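Local coordinates for protein putative glutathionylspermidine synthase (Methylobacillus flagellatus, PDB 3N6X) that is of unproven function but, as a putative glutathionylspermidine synthase of the circularly permuted ATP-grasp type, probably catalyses an ATP-dependent ligation, at residues L98-E110 with Y127-Y141. Numbering follows the deposited sequence.
Sequences LNMFLHDVYHDQE and YRPEMFGVDVPGGVY
Tyr106 and Tyr141 lead a helix-to-loop contact, in which the last turns of helix 81-105 are wrapped by the irregular chain 127-141 running toward strand 144-151. Tyr106, the first residue to leave the helix, is gripped at both polar ends. Its carbonyl O takes the N-H of Gly133 at 2.7 Å, inside the type II turn from Met131 to Val134, where the positive phi of Gly133 suits a glycine. Its phenol OH receives the N-H of Arg128 at 3.0 Å in a nearly straight bond lying in the ring plane, and also pairs with the carbonyl of Gly314. Between these ends Met131 CB sits over the middle of one face of the Tyr106 ring, 3.9 Å from the ring centroid; Val105 CG2 lies against the opposite face. The Tyr127 ring runs almost parallel to that of Tyr106 but slid aside, with the two CE1 atoms 3.4 Å apart. A leucine in place of Tyr106 would probably leave the N-H of Arg128 and the carbonyl of Gly314 without their shared hydroxyl, and Met131 without its ring face. Further back along the helix, Leu102 CB packs on one face of the Tyr141 ring and Val136 CG2 on the other. Asn99 OD1 accepts the N-H of Tyr141 at 2.9 Å from above its carbonyl plane, and that of Ala142 as well. Just past the helix, His107 CG stands anti to its carbonyl carbon (chi1 -71°), which turns the ring back along the helix: ND1 donates in plane to His103 O at 2.7 Å, and NE2 donates to Asp135 OD1 at 2.9 Å. With both nitrogens engaged, the imidazole is fixed in rotation, and the nearby Asp135 carboxylate would probably favour the doubly protonated form of His107.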
loop_
_atom_site.group_PDB
_atom_site.type_symbol
_atom_site.label_atom_id
_atom_site.label_comp_id
_atom_site.label_asym_id
_atom_site.label_seq_id
_atom_site.Cartn_x
_atom_site.Cartn_y
_atom_site.Cartn_z
ATOM N N LEU A 98 10.862 -1.922 -10.127
ATOM C CA LEU A 98 11.310 -1.629 -8.759
ATOM C C LEU A 98 12.192 -2.759 -8.199
ATOM O O LEU A 98 13.237 -2.476 -7.604
ATOM C CB LEU A 98 10.114 -1.344 -7.833
ATOM C CG LEU A 98 9.492 0.076 -7.965
ATOM C CD1 LEU A 98 8.094 0.125 -7.345
ATOM C CD2 LEU A 98 10.387 1.145 -7.309
ATOM N N ASN A 99 11.817 -4.036 -8.470
ATOM C CA ASN A 99 12.605 -5.213 -8.064
ATOM C C ASN A 99 13.896 -5.333 -8.854
ATOM O O ASN A 99 14.911 -5.726 -8.298
ATOM C CB ASN A 99 11.775 -6.508 -8.175
ATOM C CG ASN A 99 11.011 -6.820 -6.906
ATOM O OD1 ASN A 99 11.555 -6.769 -5.793
ATOM N ND2 ASN A 99 9.720 -7.087 -7.034
HETATM N N MSE A 100 13.866 -4.995 -10.149
HETATM C CA MSE A 100 15.070 -5.012 -10.975
HETATM C C MSE A 100 16.021 -3.864 -10.583
HETATM O O MSE A 100 17.237 -4.052 -10.568
HETATM C CB MSE A 100 14.707 -4.955 -12.448
HETATM C CG MSE A 100 14.017 -6.218 -12.917
HETATM SE SE MSE A 100 13.463 -6.108 -14.745
HETATM C CE MSE A 100 15.199 -6.483 -15.537
ATOM N N PHE A 101 15.452 -2.713 -10.180
ATOM C CA PHE A 101 16.225 -1.578 -9.669
ATOM C C PHE A 101 16.968 -1.980 -8.396
ATOM O O PHE A 101 18.166 -1.724 -8.285
ATOM C CB PHE A 101 15.312 -0.366 -9.392
ATOM C CG PHE A 101 15.985 0.714 -8.580
ATOM C CD1 PHE A 101 16.992 1.503 -9.137
ATOM C CD2 PHE A 101 15.641 0.923 -7.250
ATOM C CE1 PHE A 101 17.644 2.477 -8.375
ATOM C CE2 PHE A 101 16.301 1.889 -6.480
ATOM C CZ PHE A 101 17.291 2.672 -7.051
ATOM N N LEU A 102 16.259 -2.661 -7.456
ATOM C CA LEU A 102 16.828 -3.125 -6.179
ATOM C C LEU A 102 17.946 -4.153 -6.374
ATOM O O LEU A 102 18.981 -4.046 -5.735
ATOM C CB LEU A 102 15.730 -3.639 -5.228
ATOM C CG LEU A 102 14.880 -2.527 -4.597
ATOM C CD1 LEU A 102 13.558 -3.075 -4.053
ATOM C CD2 LEU A 102 15.666 -1.770 -3.497
ATOM N N HIS A 103 17.781 -5.081 -7.316
ATOM C CA HIS A 103 18.855 -6.002 -7.664
ATOM C C HIS A 103 20.048 -5.209 -8.243
ATOM O O HIS A 103 21.197 -5.486 -7.906
ATOM C CB HIS A 103 18.369 -7.059 -8.674
ATOM C CG HIS A 103 19.462 -7.952 -9.148
ATOM N ND1 HIS A 103 19.847 -9.069 -8.422
ATOM C CD2 HIS A 103 20.297 -7.810 -10.205
ATOM C CE1 HIS A 103 20.874 -9.590 -9.077
ATOM N NE2 HIS A 103 21.181 -8.872 -10.159
ATOM N N ASP A 104 19.769 -4.222 -9.100
ATOM C CA ASP A 104 20.825 -3.422 -9.723
ATOM C C ASP A 104 21.641 -2.579 -8.706
ATOM O O ASP A 104 22.871 -2.654 -8.736
ATOM C CB ASP A 104 20.251 -2.547 -10.844
ATOM C CG ASP A 104 21.282 -1.920 -11.763
ATOM O OD1 ASP A 104 22.347 -2.528 -11.961
ATOM O OD2 ASP A 104 20.982 -0.880 -12.353
ATOM N N VAL A 105 20.963 -1.823 -7.769
ATOM C CA VAL A 105 21.687 -0.991 -6.771
ATOM C C VAL A 105 22.610 -1.766 -5.867
ATOM O O VAL A 105 23.558 -1.184 -5.315
ATOM C CB VAL A 105 20.813 -0.025 -5.934
ATOM C CG1 VAL A 105 20.406 1.169 -6.734
ATOM C CG2 VAL A 105 19.615 -0.726 -5.298
ATOM N N TYR A 106 22.266 -3.036 -5.591
ATOM C CA TYR A 106 23.060 -3.873 -4.692
ATOM C C TYR A 106 23.989 -4.807 -5.472
ATOM O O TYR A 106 24.636 -5.672 -4.879
ATOM C CB TYR A 106 22.143 -4.643 -3.732
ATOM C CG TYR A 106 21.417 -3.737 -2.763
ATOM C CD1 TYR A 106 22.120 -2.901 -1.904
ATOM C CD2 TYR A 106 20.026 -3.750 -2.671
ATOM C CE1 TYR A 106 21.459 -2.070 -1.002
ATOM C CE2 TYR A 106 19.353 -2.925 -1.764
ATOM C CZ TYR A 106 20.077 -2.083 -0.936
ATOM O OH TYR A 106 19.443 -1.255 -0.049
ATOM N N HIS A 107 24.086 -4.605 -6.803
ATOM C CA HIS A 107 24.966 -5.403 -7.647
ATOM C C HIS A 107 25.847 -4.536 -8.539
ATOM O O HIS A 107 26.697 -3.840 -8.008
ATOM C CB HIS A 107 24.199 -6.519 -8.402
ATOM C CG HIS A 107 23.733 -7.619 -7.486
ATOM N ND1 HIS A 107 22.506 -7.549 -6.828
ATOM C CD2 HIS A 107 24.388 -8.728 -7.062
ATOM C CE1 HIS A 107 22.440 -8.636 -6.073
ATOM N NE2 HIS A 107 23.549 -9.370 -6.167
ATOM N N ASP A 108 25.646 -4.542 -9.870
ATOM C CA ASP A 108 26.503 -3.787 -10.790
ATOM C C ASP A 108 26.195 -2.301 -10.901
ATOM O O ASP A 108 26.992 -1.561 -11.479
ATOM C CB ASP A 108 26.558 -4.450 -12.175
ATOM C CG ASP A 108 27.204 -5.841 -12.155
ATOM O OD1 ASP A 108 28.028 -6.106 -11.243
ATOM O OD2 ASP A 108 26.900 -6.647 -13.060
ATOM N N GLN A 109 25.054 -1.852 -10.337
ATOM C CA GLN A 109 24.640 -0.436 -10.364
ATOM C C GLN A 109 24.690 0.151 -11.779
ATOM O O GLN A 109 25.162 1.271 -11.971
ATOM C CB GLN A 109 25.450 0.401 -9.357
ATOM C CG GLN A 109 25.309 -0.122 -7.926
ATOM C CD GLN A 109 26.137 0.626 -6.913
ATOM O OE1 GLN A 109 27.145 1.247 -7.233
ATOM N NE2 GLN A 109 25.751 0.532 -5.647
ATOM N N GLU A 110 24.192 -0.627 -12.771
ATOM C CA GLU A 110 24.176 -0.251 -14.186
ATOM C C GLU A 110 23.429 1.064 -14.442
ATOM O O GLU A 110 23.859 1.848 -15.292
ATOM C CB GLU A 110 23.586 -1.381 -15.061
ATOM C CG GLU A 110 24.440 -2.647 -15.143
ATOM C CD GLU A 110 25.868 -2.527 -15.668
ATOM O OE1 GLU A 110 26.196 -1.505 -16.318
ATOM O OE2 GLU A 110 26.651 -3.484 -15.456
ATOM N N TYR A 127 19.520 2.885 1.869
ATOM C CA TYR A 127 20.436 2.047 1.102
ATOM C C TYR A 127 21.297 1.286 2.108
ATOM O O TYR A 127 21.947 1.913 2.938
ATOM C CB TYR A 127 21.317 2.891 0.141
ATOM C CG TYR A 127 22.379 2.074 -0.571
ATOM C CD1 TYR A 127 22.091 1.400 -1.755
ATOM C CD2 TYR A 127 23.642 1.884 -0.004
ATOM C CE1 TYR A 127 23.046 0.596 -2.385
ATOM C CE2 TYR A 127 24.602 1.079 -0.622
ATOM C CZ TYR A 127 24.301 0.444 -1.817
ATOM O OH TYR A 127 25.244 -0.345 -2.430
ATOM N N ARG A 128 21.245 -0.060 2.086
ATOM C CA ARG A 128 21.961 -0.889 3.063
ATOM C C ARG A 128 23.191 -1.517 2.450
ATOM O O ARG A 128 23.081 -2.473 1.671
ATOM C CB ARG A 128 21.035 -1.975 3.670
ATOM C CG ARG A 128 19.700 -1.448 4.186
ATOM C CD ARG A 128 19.741 -1.044 5.641
ATOM N NE ARG A 128 18.468 -0.463 6.068
ATOM C CZ ARG A 128 18.292 0.173 7.220
ATOM N NH1 ARG A 128 19.301 0.303 8.074
ATOM N NH2 ARG A 128 17.107 0.677 7.532
ATOM N N PRO A 129 24.398 -1.003 2.792
ATOM C CA PRO A 129 25.632 -1.595 2.237
ATOM C C PRO A 129 25.814 -3.076 2.613
ATOM O O PRO A 129 26.526 -3.796 1.909
ATOM C CB PRO A 129 26.744 -0.704 2.811
ATOM C CG PRO A 129 26.139 -0.048 4.006
ATOM C CD PRO A 129 24.696 0.129 3.698
ATOM N N GLU A 130 25.094 -3.549 3.674
ATOM C CA GLU A 130 25.082 -4.965 4.127
ATOM C C GLU A 130 24.468 -5.875 3.068
ATOM O O GLU A 130 24.710 -7.090 3.063
ATOM C CB GLU A 130 24.288 -5.113 5.442
ATOM C CG GLU A 130 24.892 -4.355 6.622
ATOM C CD GLU A 130 24.487 -2.898 6.751
ATOM O OE1 GLU A 130 23.733 -2.396 5.882
ATOM O OE2 GLU A 130 24.936 -2.253 7.722
HETATM N N MSE A 131 23.669 -5.285 2.163
HETATM C CA MSE A 131 22.992 -6.016 1.080
HETATM C C MSE A 131 23.762 -5.980 -0.249
HETATM O O MSE A 131 23.370 -6.658 -1.193
HETATM C CB MSE A 131 21.561 -5.495 0.916
HETATM C CG MSE A 131 20.672 -5.883 2.093
HETATM SE SE MSE A 131 20.636 -7.860 2.349
HETATM C CE MSE A 131 19.607 -8.310 0.748
ATOM N N PHE A 132 24.874 -5.233 -0.309
ATOM C CA PHE A 132 25.685 -5.133 -1.526
ATOM C C PHE A 132 26.363 -6.450 -1.846
ATOM O O PHE A 132 27.050 -7.016 -0.997
ATOM C CB PHE A 132 26.728 -3.989 -1.420
ATOM C CG PHE A 132 27.483 -3.752 -2.711
ATOM C CD1 PHE A 132 26.912 -3.018 -3.748
ATOM C CD2 PHE A 132 28.746 -4.301 -2.909
ATOM C CE1 PHE A 132 27.594 -2.834 -4.958
ATOM C CE2 PHE A 132 29.427 -4.116 -4.117
ATOM C CZ PHE A 132 28.843 -3.388 -5.137
ATOM N N GLY A 133 26.134 -6.948 -3.056
ATOM C CA GLY A 133 26.699 -8.212 -3.509
ATOM C C GLY A 133 25.916 -9.430 -3.062
ATOM O O GLY A 133 26.247 -10.555 -3.453
ATOM N N VAL A 134 24.854 -9.226 -2.251
ATOM C CA VAL A 134 24.038 -10.335 -1.742
ATOM C C VAL A 134 22.978 -10.766 -2.760
ATOM O O VAL A 134 22.158 -9.947 -3.187
ATOM C CB VAL A 134 23.417 -10.005 -0.354
ATOM C CG1 VAL A 134 22.557 -11.165 0.163
ATOM C CG2 VAL A 134 24.499 -9.636 0.655
ATOM N N ASP A 135 23.002 -12.045 -3.150
ATOM C CA ASP A 135 22.007 -12.630 -4.046
ATOM C C ASP A 135 20.806 -13.103 -3.233
ATOM O O ASP A 135 20.971 -13.837 -2.260
ATOM C CB ASP A 135 22.607 -13.813 -4.839
ATOM C CG ASP A 135 23.743 -13.438 -5.791
ATOM O OD1 ASP A 135 23.913 -12.224 -6.074
ATOM O OD2 ASP A 135 24.451 -14.354 -6.258
ATOM N N VAL A 136 19.607 -12.654 -3.606
ATOM C CA VAL A 136 18.370 -13.016 -2.916
ATOM C C VAL A 136 17.572 -14.008 -3.782
ATOM O O VAL A 136 17.610 -13.903 -5.012
ATOM C CB VAL A 136 17.529 -11.756 -2.507
ATOM C CG1 VAL A 136 18.367 -10.780 -1.680
ATOM C CG2 VAL A 136 16.931 -11.054 -3.727
ATOM N N PRO A 137 16.854 -14.993 -3.168
ATOM C CA PRO A 137 16.121 -15.989 -3.986
ATOM C C PRO A 137 15.184 -15.390 -5.048
ATOM O O PRO A 137 14.331 -14.558 -4.736
ATOM C CB PRO A 137 15.364 -16.814 -2.937
ATOM C CG PRO A 137 16.198 -16.698 -1.712
ATOM C CD PRO A 137 16.739 -15.294 -1.725
ATOM N N GLY A 138 15.423 -15.772 -6.307
ATOM C CA GLY A 138 14.662 -15.309 -7.469
ATOM C C GLY A 138 14.828 -13.839 -7.810
ATOM O O GLY A 138 14.090 -13.317 -8.648
ATOM N N GLY A 139 15.758 -13.154 -7.131
ATOM C CA GLY A 139 15.972 -11.717 -7.315
ATOM C C GLY A 139 14.794 -10.869 -6.853
ATOM O O GLY A 139 14.621 -9.728 -7.307
ATOM N N VAL A 140 13.967 -11.422 -5.953
ATOM C CA VAL A 140 12.800 -10.723 -5.426
ATOM C C VAL A 140 13.144 -10.004 -4.130
ATOM O O VAL A 140 13.590 -10.635 -3.173
ATOM C CB VAL A 140 11.578 -11.678 -5.266
ATOM C CG1 VAL A 140 10.374 -10.942 -4.669
ATOM C CG2 VAL A 140 11.211 -12.321 -6.609
ATOM N N TYR A 141 12.921 -8.685 -4.091
ATOM C CA TYR A 141 13.176 -7.881 -2.891
ATOM C C TYR A 141 11.879 -7.501 -2.236
ATOM O O TYR A 141 11.761 -7.592 -1.013
ATOM C CB TYR A 141 13.986 -6.626 -3.228
ATOM C CG TYR A 141 15.434 -6.910 -3.562
ATOM C CD1 TYR A 141 15.799 -7.409 -4.816
ATOM C CD2 TYR A 141 16.450 -6.668 -2.632
ATOM C CE1 TYR A 141 17.130 -7.710 -5.116
ATOM C CE2 TYR A 141 17.793 -6.936 -2.936
ATOM C CZ TYR A 141 18.128 -7.435 -4.187
ATOM O OH TYR A 141 19.445 -7.681 -4.505
HETATM O O HOH W 1 14.944 -8.602 -9.738
HETATM O O HOH W 2 19.560 -10.638 -6.047
#